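Local coordinates for bifunctional autolysin (Staphylococcus aureus subsp. aureus Mu50, PDB 6FXO), which probably hydrolyses the glycan strands of staphylococcal peptidoglycan as a family 73 N-acetylglucosaminidase, the glycosidase part of an autolysin that also carries an amidase activity, at residues Ile5-Thr10 / Phe238-Tyr243; Arg66-Gln71 / Gly191-Tyr196. All coordinates share one frame; numbering follows the deposited sequence.

Contact 1 (Ile5-Thr10 / Phe238-Tyr243)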
ATOM      1  N   ILE A   5      -4.607 -18.659  -3.230  1.00 32.68           N
ATOM      2  CA  ILE A   5      -4.181 -18.299  -1.867  1.00 30.63           C
ATOM      3  C   ILE A   5      -3.162 -19.241  -1.214  1.00 31.92           C
ATOM      4  O   ILE A   5      -3.339 -20.456  -1.088  1.00 32.87           O
ATOM      5  CB  ILE A   5      -5.409 -18.230  -0.928  1.00 20.38           C
ATOM      6  CG1 ILE A   5      -6.514 -17.398  -1.653  1.00 16.96           C
ATOM      7  CG2 ILE A   5      -4.990 -17.696   0.563  1.00 10.60           C
ATOM      8  CD1 ILE A   5      -7.683 -17.023  -0.679  1.00 29.55           C
ATOM      9  N   LYS A   6      -2.113 -18.652  -0.768  1.00 33.92           N
ATOM     10  CA  LYS A   6      -1.097 -19.393  -0.133  1.00 39.20           C
ATOM     11  C   LYS A   6      -1.280 -19.232   1.415  1.00 41.52           C
ATOM     12  O   LYS A   6      -1.598 -18.145   1.892  1.00 42.70           O
ATOM     13  CB  LYS A   6       0.251 -18.796  -0.543  1.00 43.09           C
ATOM     14  CG  LYS A   6       1.410 -19.652  -0.101  1.00 65.48           C
ATOM     15  CD  LYS A   6       2.508 -18.763   0.365  1.00 64.02           C
ATOM     16  CE  LYS A   6       3.658 -19.528   0.930  1.00 73.13           C
ATOM     17  NZ  LYS A   6       4.687 -18.576   1.352  1.00 68.99           N
ATOM     18  N   TYR A   7      -1.106 -20.303   2.159  1.00 43.18           N
ATOM     19  CA  TYR A   7      -1.244 -20.280   3.637  1.00 50.77           C
ATOM     20  C   TYR A   7       0.077 -20.711   4.343  1.00 56.94           C
ATOM     21  O   TYR A   7       0.488 -21.861   4.214  1.00 65.41           O
ATOM     22  CB  TYR A   7      -2.368 -21.198   4.136  1.00 39.24           C
ATOM     23  CG  TYR A   7      -3.752 -20.847   3.636  1.00 42.93           C
ATOM     24  CD1 TYR A   7      -4.604 -20.047   4.390  1.00 40.53           C
ATOM     25  CD2 TYR A   7      -4.222 -21.335   2.424  1.00 37.04           C
ATOM     26  CE1 TYR A   7      -5.887 -19.744   3.950  1.00 42.51           C
ATOM     27  CE2 TYR A   7      -5.504 -21.046   1.980  1.00 39.71           C
ATOM     28  CZ  TYR A   7      -6.331 -20.245   2.744  1.00 39.43           C
ATOM     29  OH  TYR A   7      -7.572 -19.921   2.262  1.00 34.98           O
ATOM     30  N   ASN A   8       0.742 -19.776   5.077  1.00 67.72           N
ATOM     31  CA  ASN A   8       1.988 -20.054   5.788  1.00 97.51           C
ATOM     32  C   ASN A   8       1.694 -20.394   7.247  1.00112.10           C
ATOM     33  O   ASN A   8       1.354 -19.515   8.028  1.00112.29           O
ATOM     34  CB  ASN A   8       2.963 -18.854   5.649  1.00113.78           C
ATOM     35  CG  ASN A   8       3.648 -18.373   6.914  1.00131.53           C
ATOM     36  OD1 ASN A   8       4.551 -19.051   7.414  1.00142.74           O
ATOM     37  ND2 ASN A   8       3.333 -17.184   7.458  1.00138.53           N
ATOM     38  N   GLN A   9       1.810 -21.675   7.611  1.00118.60           N
ATOM     39  CA  GLN A   9       1.549 -22.079   8.982  1.00123.91           C
ATOM     40  C   GLN A   9       2.734 -21.922   9.893  1.00130.11           C
ATOM     41  O   GLN A   9       3.626 -22.767   9.896  1.00138.44           O
ATOM     42  CB  GLN A   9       1.060 -23.538   9.017  1.00128.13           C
ATOM     43  CG  GLN A   9      -0.450 -23.671   9.129  1.00130.31           C
ATOM     44  CD  GLN A   9      -0.975 -24.753   8.217  1.00128.79           C
ATOM     45  OE1 GLN A   9      -1.165 -25.905   8.615  1.00135.05           O
ATOM     46  NE2 GLN A   9      -1.197 -24.386   6.952  1.00121.24           N
ATOM     47  N   THR A  10       2.755 -20.835  10.668  1.00133.16           N
ATOM     48  CA  THR A  10       3.871 -20.625  11.575  1.00137.13           C
ATOM     49  C   THR A  10       3.933 -21.778  12.574  1.00144.53           C
ATOM     50  O   THR A  10       5.008 -22.162  13.030  1.00152.05           O
ATOM     51  CB  THR A  10       3.693 -19.285  12.309  1.00133.86           C
ATOM     52  OG1 THR A  10       2.416 -19.282  12.955  1.00128.16           O
ATOM     53  CG2 THR A  10       3.802 -18.092  11.374  1.00129.79           C
ATOM     54  N   PHE A 238      -3.118 -14.169  -2.919  1.00 25.43           N
ATOM     55  CA  PHE A 238      -3.156 -13.834  -1.491  1.00 24.65           C
ATOM     56  C   PHE A 238      -2.208 -14.651  -0.675  1.00 26.58           C
ATOM     57  O   PHE A 238      -1.769 -15.707  -1.099  1.00 23.67           O
ATOM     58  CB  PHE A 238      -4.629 -13.938  -1.024  1.00 30.00           C
ATOM     59  CG  PHE A 238      -5.621 -12.992  -1.661  1.00 33.70           C
ATOM     60  CD1 PHE A 238      -6.164 -13.272  -2.942  1.00 37.36           C
ATOM     61  CD2 PHE A 238      -6.102 -11.887  -0.990  1.00 36.94           C
ATOM     62  CE1 PHE A 238      -7.151 -12.451  -3.500  1.00 29.17           C
ATOM     63  CE2 PHE A 238      -7.104 -11.065  -1.544  1.00 35.60           C
ATOM     64  CZ  PHE A 238      -7.616 -11.349  -2.801  1.00 31.67           C
ATOM     65  N   ASP A 239      -1.898 -14.165   0.566  1.00 29.43           N
ATOM     66  CA  ASP A 239      -0.945 -14.861   1.461  1.00 31.73           C
ATOM     67  C   ASP A 239      -1.361 -14.618   2.883  1.00 28.79           C
ATOM     68  O   ASP A 239      -1.176 -13.521   3.379  1.00 24.58           O
ATOM     69  CB  ASP A 239       0.436 -14.197   1.253  1.00 35.02           C
ATOM     70  CG  ASP A 239       1.684 -14.902   1.767  1.00 43.39           C
ATOM     71  OD1 ASP A 239       1.603 -15.568   2.824  1.00 39.10           O
ATOM     72  OD2 ASP A 239       2.771 -14.679   1.186  1.00 36.88           O
ATOM     73  N   ILE A 240      -1.903 -15.647   3.527  1.00 26.73           N
ATOM     74  CA  ILE A 240      -2.389 -15.659   4.865  1.00 34.24           C
ATOM     75  C   ILE A 240      -1.562 -16.430   5.923  1.00 38.70           C
ATOM     76  O   ILE A 240      -1.372 -17.641   5.832  1.00 36.14           O
ATOM     77  CB  ILE A 240      -3.857 -16.187   4.780  1.00 38.37           C
ATOM     78  CG1 ILE A 240      -4.674 -15.395   3.711  1.00 41.47           C
ATOM     79  CG2 ILE A 240      -4.555 -16.123   6.132  1.00 34.70           C
ATOM     80  CD1 ILE A 240      -6.073 -15.993   3.418  1.00 35.18           C
ATOM     81  N   PRO A 241      -0.993 -15.710   6.877  1.00 41.75           N
ATOM     82  CA  PRO A 241      -0.213 -16.366   7.941  1.00 44.15           C
ATOM     83  C   PRO A 241      -1.118 -17.272   8.769  1.00 48.88           C
ATOM     84  O   PRO A 241      -2.267 -16.879   8.973  1.00 47.91           O
ATOM     85  CB  PRO A 241       0.271 -15.198   8.811  1.00 38.55           C
ATOM     86  CG  PRO A 241       0.237 -13.994   7.896  1.00 46.50           C
ATOM     87  CD  PRO A 241      -0.967 -14.232   7.013  1.00 45.02           C
ATOM     88  N   GLN A 242      -0.666 -18.434   9.275  1.00 60.70           N
ATOM     89  CA  GLN A 242      -1.632 -19.200  10.058  1.00 77.46           C
ATOM     90  C   GLN A 242      -1.047 -19.486  11.427  1.00 86.83           C
ATOM     91  O   GLN A 242       0.145 -19.763  11.539  1.00 89.15           O
ATOM     92  CB  GLN A 242      -2.006 -20.528   9.378  1.00 87.77           C
ATOM     93  CG  GLN A 242      -2.851 -20.418   8.113  1.00107.62           C
ATOM     94  CD  GLN A 242      -3.754 -21.622   7.952  1.00124.62           C
ATOM     95  OE1 GLN A 242      -3.310 -22.723   7.623  1.00135.03           O
ATOM     96  NE2 GLN A 242      -5.059 -21.423   8.110  1.00134.96           N
ATOM     97  N   TYR A 243      -1.884 -19.404  12.465  1.00 87.61           N
ATOM     98  CA  TYR A 243      -1.407 -19.672  13.817  1.00 84.58           C
ATOM     99  C   TYR A 243      -2.228 -20.836  14.354  1.00 98.11           C
ATOM    100  O   TYR A 243      -3.435 -20.868  14.117  1.00109.83           O
ATOM    101  CB  TYR A 243      -1.618 -18.435  14.733  1.00 70.58           C
ATOM    102  CG  TYR A 243      -1.105 -17.093  14.226  1.00 47.43           C
ATOM    103  CD1 TYR A 243       0.236 -16.762  14.307  1.00 45.25           C
ATOM    104  CD2 TYR A 243      -1.978 -16.149  13.699  1.00 49.02           C
ATOM    105  CE1 TYR A 243       0.702 -15.529  13.880  1.00 38.47           C
ATOM    106  CE2 TYR A 243      -1.522 -14.899  13.269  1.00 30.36           C
ATOM    107  CZ  TYR A 243      -0.191 -14.599  13.366  1.00 39.75           C
ATOM    108  OH  TYR A 243       0.197 -13.352  12.985  1.00 39.48           O
TER
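Ile-240 lays its CD1 between two neighbours on the facing strand, 3.5 Å from CG2 of Ile-5 and 3.8 Å from CE1 of the Tyr-7 ring. It gets there because CG1 stands opposite the carbonyl carbon (chi1 -51°), so that the chain runs back along its own strand toward Phe-238. CG2 of Ile-5 in turn sits over one face of the Tyr-7 ring, near its rim, and CG1 of Ile-5 meets CB of Phe-238. A branched aliphatic residue suits the inner strand here, since its other side rests on Phe-64 and helix 51-56. Residues 5-9 and 238-242 form a two-stranded parallel sheet that brings the chain ends together, paired in register from Ile-5 with Phe-238 to Gln-9 with Gln-242. Lys-6 N to Phe-238 O, at 3.0 Å, is nearly straight at the hydrogen (178°); Lys-6 O, Asn-8 N and Asn-8 O continue the pattern with Ile-240 N, Ile-240 O and Gln-242 N. On the other face Lys-6 runs beside Asp-239, but NZ stays 4.3 Å from OD2, which has salt bridges to Lys-197 and an arginine instead; the lysine adds a more distant, probably favourable charge. Gln-242 is long enough to pass its aliphatic part along CB and CD1 of Tyr-7, its amide plane turned 53° from the ring, while its CB has CG of Gln-9 alongside at 3.5 Å. Past Gln-9, the Gln-242 carbonyl receives two donors of one residue, Thr-10 N at 3.0 Å and Thr-10 OG1, also bonded to Met-12 N, at 2.7 Å.

Contact 2 (Arg66-Gln71 / Gly191-Tyr196)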
ATOM      1  N   ARG A  66      -0.995  -9.988  -2.285  1.00 29.08           N
ATOM      2  CA  ARG A  66       0.416  -9.735  -2.516  1.00 28.08           C
ATOM      3  C   ARG A  66       0.660  -8.555  -3.466  1.00 29.29           C
ATOM      4  O   ARG A  66       0.272  -8.546  -4.617  1.00 32.93           O
ATOM      5  CB  ARG A  66       1.142 -11.007  -3.061  1.00 32.55           C
ATOM      6  CG  ARG A  66       1.253 -12.211  -2.109  1.00 30.46           C
ATOM      7  CD  ARG A  66       2.457 -12.203  -1.115  1.00 40.27           C
ATOM      8  NE  ARG A  66       3.713 -12.345  -1.849  1.00 44.73           N
ATOM      9  CZ  ARG A  66       4.449 -13.455  -1.951  1.00 43.20           C
ATOM     10  NH1 ARG A  66       4.058 -14.572  -1.357  1.00 32.52           N
ATOM     11  NH2 ARG A  66       5.544 -13.462  -2.691  1.00 48.63           N
ATOM     12  N   LEU A  67       1.257  -7.513  -2.903  1.00 31.93           N
ATOM     13  CA  LEU A  67       1.627  -6.247  -3.472  1.00 29.76           C
ATOM     14  C   LEU A  67       2.837  -6.315  -4.399  1.00 31.43           C
ATOM     15  O   LEU A  67       3.107  -5.386  -5.144  1.00 33.66           O
ATOM     16  CB  LEU A  67       1.877  -5.308  -2.232  1.00 34.62           C
ATOM     17  CG  LEU A  67       0.634  -5.121  -1.261  1.00 26.53           C
ATOM     18  CD1 LEU A  67       0.912  -4.159  -0.154  1.00 29.06           C
ATOM     19  CD2 LEU A  67      -0.570  -4.476  -2.113  1.00 26.12           C
ATOM     20  N   ASP A  68       3.611  -7.397  -4.299  1.00 34.60           N
ATOM     21  CA  ASP A  68       4.790  -7.605  -5.117  1.00 36.01           C
ATOM     22  C   ASP A  68       4.352  -8.314  -6.403  1.00 40.30           C
ATOM     23  O   ASP A  68       5.160  -8.574  -7.283  1.00 43.77           O
ATOM     24  CB  ASP A  68       5.851  -8.396  -4.327  1.00 36.78           C
ATOM     25  CG  ASP A  68       5.365  -9.724  -3.795  1.00 40.71           C
ATOM     26  OD1 ASP A  68       4.251  -9.765  -3.245  1.00 38.92           O
ATOM     27  OD2 ASP A  68       6.135 -10.703  -3.847  1.00 47.70           O
ATOM     28  N   GLN A  69       3.053  -8.616  -6.516  1.00 37.44           N
ATOM     29  CA  GLN A  69       2.608  -9.294  -7.720  1.00 37.31           C
ATOM     30  C   GLN A  69       1.670  -8.593  -8.626  1.00 35.57           C
ATOM     31  O   GLN A  69       0.502  -8.433  -8.318  1.00 39.26           O
ATOM     32  CB  GLN A  69       2.037 -10.691  -7.430  1.00 37.23           C
ATOM     33  CG  GLN A  69       2.616 -11.721  -8.423  1.00 64.28           C
ATOM     34  CD  GLN A  69       2.805 -13.125  -7.877  1.00 80.90           C
ATOM     35  OE1 GLN A  69       3.577 -13.340  -6.941  1.00 80.96           O
ATOM     36  NE2 GLN A  69       2.211 -14.141  -8.524  1.00 77.44           N
ATOM     37  N   PRO A  70       2.160  -8.150  -9.753  1.00 35.15           N
ATOM     38  CA  PRO A  70       1.276  -7.487 -10.679  1.00 38.89           C
ATOM     39  C   PRO A  70       0.214  -8.458 -11.168  1.00 38.31           C
ATOM     40  O   PRO A  70       0.437  -9.656 -11.226  1.00 37.30           O
ATOM     41  CB  PRO A  70       2.192  -7.089 -11.828  1.00 38.01           C
ATOM     42  CG  PRO A  70       3.525  -7.042 -11.235  1.00 46.17           C
ATOM     43  CD  PRO A  70       3.542  -8.171 -10.262  1.00 43.83           C
ATOM     44  N   GLN A  71      -0.917  -7.911 -11.444  1.00 37.68           N
ATOM     45  CA  GLN A  71      -2.070  -8.585 -11.937  1.00 48.37           C
ATOM     46  C   GLN A  71      -2.149  -7.961 -13.279  1.00 60.80           C
ATOM     47  O   GLN A  71      -1.761  -6.817 -13.453  1.00 79.65           O
ATOM     48  CB  GLN A  71      -3.298  -8.185 -11.132  1.00 54.16           C
ATOM     49  CG  GLN A  71      -4.351  -9.261 -11.096  1.00 55.25           C
ATOM     50  CD  GLN A  71      -5.512  -8.848 -10.235  1.00 51.05           C
ATOM     51  OE1 GLN A  71      -5.425  -8.803  -9.018  1.00 47.48           O
ATOM     52  NE2 GLN A  71      -6.622  -8.528 -10.824  1.00 51.75           N
ATOM     53  N   GLY A 191      10.687  -8.078   1.780  1.00 54.03           N
ATOM     54  CA  GLY A 191       9.812  -9.165   2.225  1.00 47.41           C
ATOM     55  C   GLY A 191       8.462  -8.843   2.858  1.00 43.90           C
ATOM     56  O   GLY A 191       7.649  -9.758   3.104  1.00 36.02           O
ATOM     57  N   GLN A 192       8.178  -7.575   3.161  1.00 36.90           N
ATOM     58  CA  GLN A 192       6.859  -7.388   3.748  1.00 41.28           C
ATOM     59  C   GLN A 192       5.925  -7.078   2.591  1.00 36.72           C
ATOM     60  O   GLN A 192       5.635  -5.911   2.332  1.00 35.10           O
ATOM     61  CB  GLN A 192       6.953  -6.305   4.803  1.00 34.72           C
ATOM     62  CG  GLN A 192       7.557  -6.921   6.052  1.00 43.39           C
ATOM     63  CD  GLN A 192       8.040  -5.919   7.064  1.00 58.76           C
ATOM     64  OE1 GLN A 192       9.186  -5.448   6.988  1.00 42.15           O
ATOM     65  NE2 GLN A 192       7.185  -5.603   8.053  1.00 51.85           N
ATOM     66  N   ASN A 193       5.492  -8.148   1.881  1.00 37.12           N
ATOM     67  CA  ASN A 193       4.607  -7.999   0.726  1.00 44.44           C
ATOM     68  C   ASN A 193       3.098  -7.930   0.843  1.00 41.09           C
ATOM     69  O   ASN A 193       2.433  -8.034  -0.175  1.00 39.70           O
ATOM     70  CB  ASN A 193       4.967  -8.951  -0.409  1.00 38.79           C
ATOM     71  CG  ASN A 193       5.369 -10.342  -0.046  1.00 35.25           C
ATOM     72  OD1 ASN A 193       4.667 -11.043   0.681  1.00 33.70           O
ATOM     73  ND2 ASN A 193       6.419 -10.895  -0.652  1.00 44.26           N
ATOM     74  N   THR A 194       2.554  -7.838   2.038  1.00 40.06           N
ATOM     75  CA  THR A 194       1.113  -7.754   2.170  1.00 38.99           C
ATOM     76  C   THR A 194       0.957  -6.783   3.269  1.00 36.12           C
ATOM     77  O   THR A 194       1.858  -6.697   4.103  1.00 34.47           O
ATOM     78  CB  THR A 194       0.494  -9.044   2.661  1.00 37.14           C
ATOM     79  OG1 THR A 194       1.244  -9.467   3.810  1.00 34.26           O
ATOM     80  CG2 THR A 194       0.430 -10.087   1.608  1.00 37.97           C
ATOM     81  N   LEU A 195      -0.172  -6.106   3.323  1.00 28.26           N
ATOM     82  CA  LEU A 195      -0.327  -5.141   4.420  1.00 33.99           C
ATOM     83  C   LEU A 195      -0.208  -5.811   5.856  1.00 28.72           C
ATOM     84  O   LEU A 195       0.115  -5.139   6.779  1.00 26.58           O
ATOM     85  CB  LEU A 195      -1.658  -4.320   4.342  1.00 32.32           C
ATOM     86  CG  LEU A 195      -2.055  -3.694   2.954  1.00 29.51           C
ATOM     87  CD1 LEU A 195      -3.494  -3.419   2.867  1.00 18.25           C
ATOM     88  CD2 LEU A 195      -1.247  -2.460   2.621  1.00 25.65           C
ATOM     89  N   TYR A 196      -0.471  -7.083   5.987  1.00 24.70           N
ATOM     90  CA  TYR A 196      -0.382  -7.694   7.255  1.00 34.56           C
ATOM     91  C   TYR A 196       1.142  -7.837   7.629  1.00 45.38           C
ATOM     92  O   TYR A 196       1.524  -7.522   8.750  1.00 48.15           O
ATOM     93  CB  TYR A 196      -1.031  -9.083   7.220  1.00 34.58           C
ATOM     94  CG  TYR A 196      -1.225  -9.728   8.570  1.00 50.11           C
ATOM     95  CD1 TYR A 196      -0.209 -10.477   9.171  1.00 47.49           C
ATOM     96  CD2 TYR A 196      -2.426  -9.600   9.254  1.00 51.10           C
ATOM     97  CE1 TYR A 196      -0.392 -11.073  10.428  1.00 32.57           C
ATOM     98  CE2 TYR A 196      -2.618 -10.187  10.494  1.00 58.20           C
ATOM     99  CZ  TYR A 196      -1.601 -10.922  11.074  1.00 42.65           C
ATOM    100  OH  TYR A 196      -1.825 -11.498  12.285  1.00 52.39           O
TER
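Arg-66 and Asn-193 lie flat against each other, guanidinium and amide planes only 4° apart, with OD1 of the asparagine over one face of the guanidinium group. The site joins the loop leading toward helix 75-82 to the N-terminus of helix 195-200, where Thr-194 is the N-cap: its OG1 takes the backbone N of Lys-197. The arginine is held in its plane by Asp-68, two residues on, through a side-on, two-nitrogen salt bridge. NE reaches OD1 at 3.0 Å and NH2 reaches OD2, each oxygen using its syn lone pair and lying within 3° of the guanidinium plane. Bends at chi2 and chi3 fold the arginine back so that its NE edge meets the aspartate. Asn-193 thus packs over a nearly planar ion pair, its amide 12° from the carboxylate plane and its CB 3.0 Å from Asp-68 OD1. A small, flat amide suits this slot: it can stack on the pair while OD1 turns to Lys-197 NZ for its hydrogen bond. The third guanidinium nitrogen, NH1, makes a salt bridge to Asp-239, so the guanidinium serves two acids, Asp-239 being also met by Lys-197, which probably helps to keep both ionised. To one side of this polar layer Leu-67 supplies the apolar part, its CD1 meeting CD2 of Leu-195 at 3.9 Å, the two chains crossing at about a right angle; Leu-195 also packs on helix 216-231. The backbones are joined by one hydrogen bond, close to straight, from Leu-67 N to Asn-193 O at 3.0 Å.

In the fold
Contact 1 lies at the periphery, about 19 Å from the chain centre, with strand 4-9 the more exposed and residues 238-241 buried; it pairs the two chain ends by regular backbone bonds and buries about twice the area of contact 2 (621 against 293 Å²). Contact 2, about 8 Å from that centre, is buried and nested within the loop that contact 1 closes; a single backbone bond and a planar stack of charged and amide groups hold it. The two meet along the inner strand. Besides the shared salt bridge of Asp-239, Tyr-243 OH and Tyr-196 OH lie 2.8 Å apart in a probable hydrogen bond, and Pro-241 packs on the Tyr-196 ring. Strand 237-242 therefore serves both.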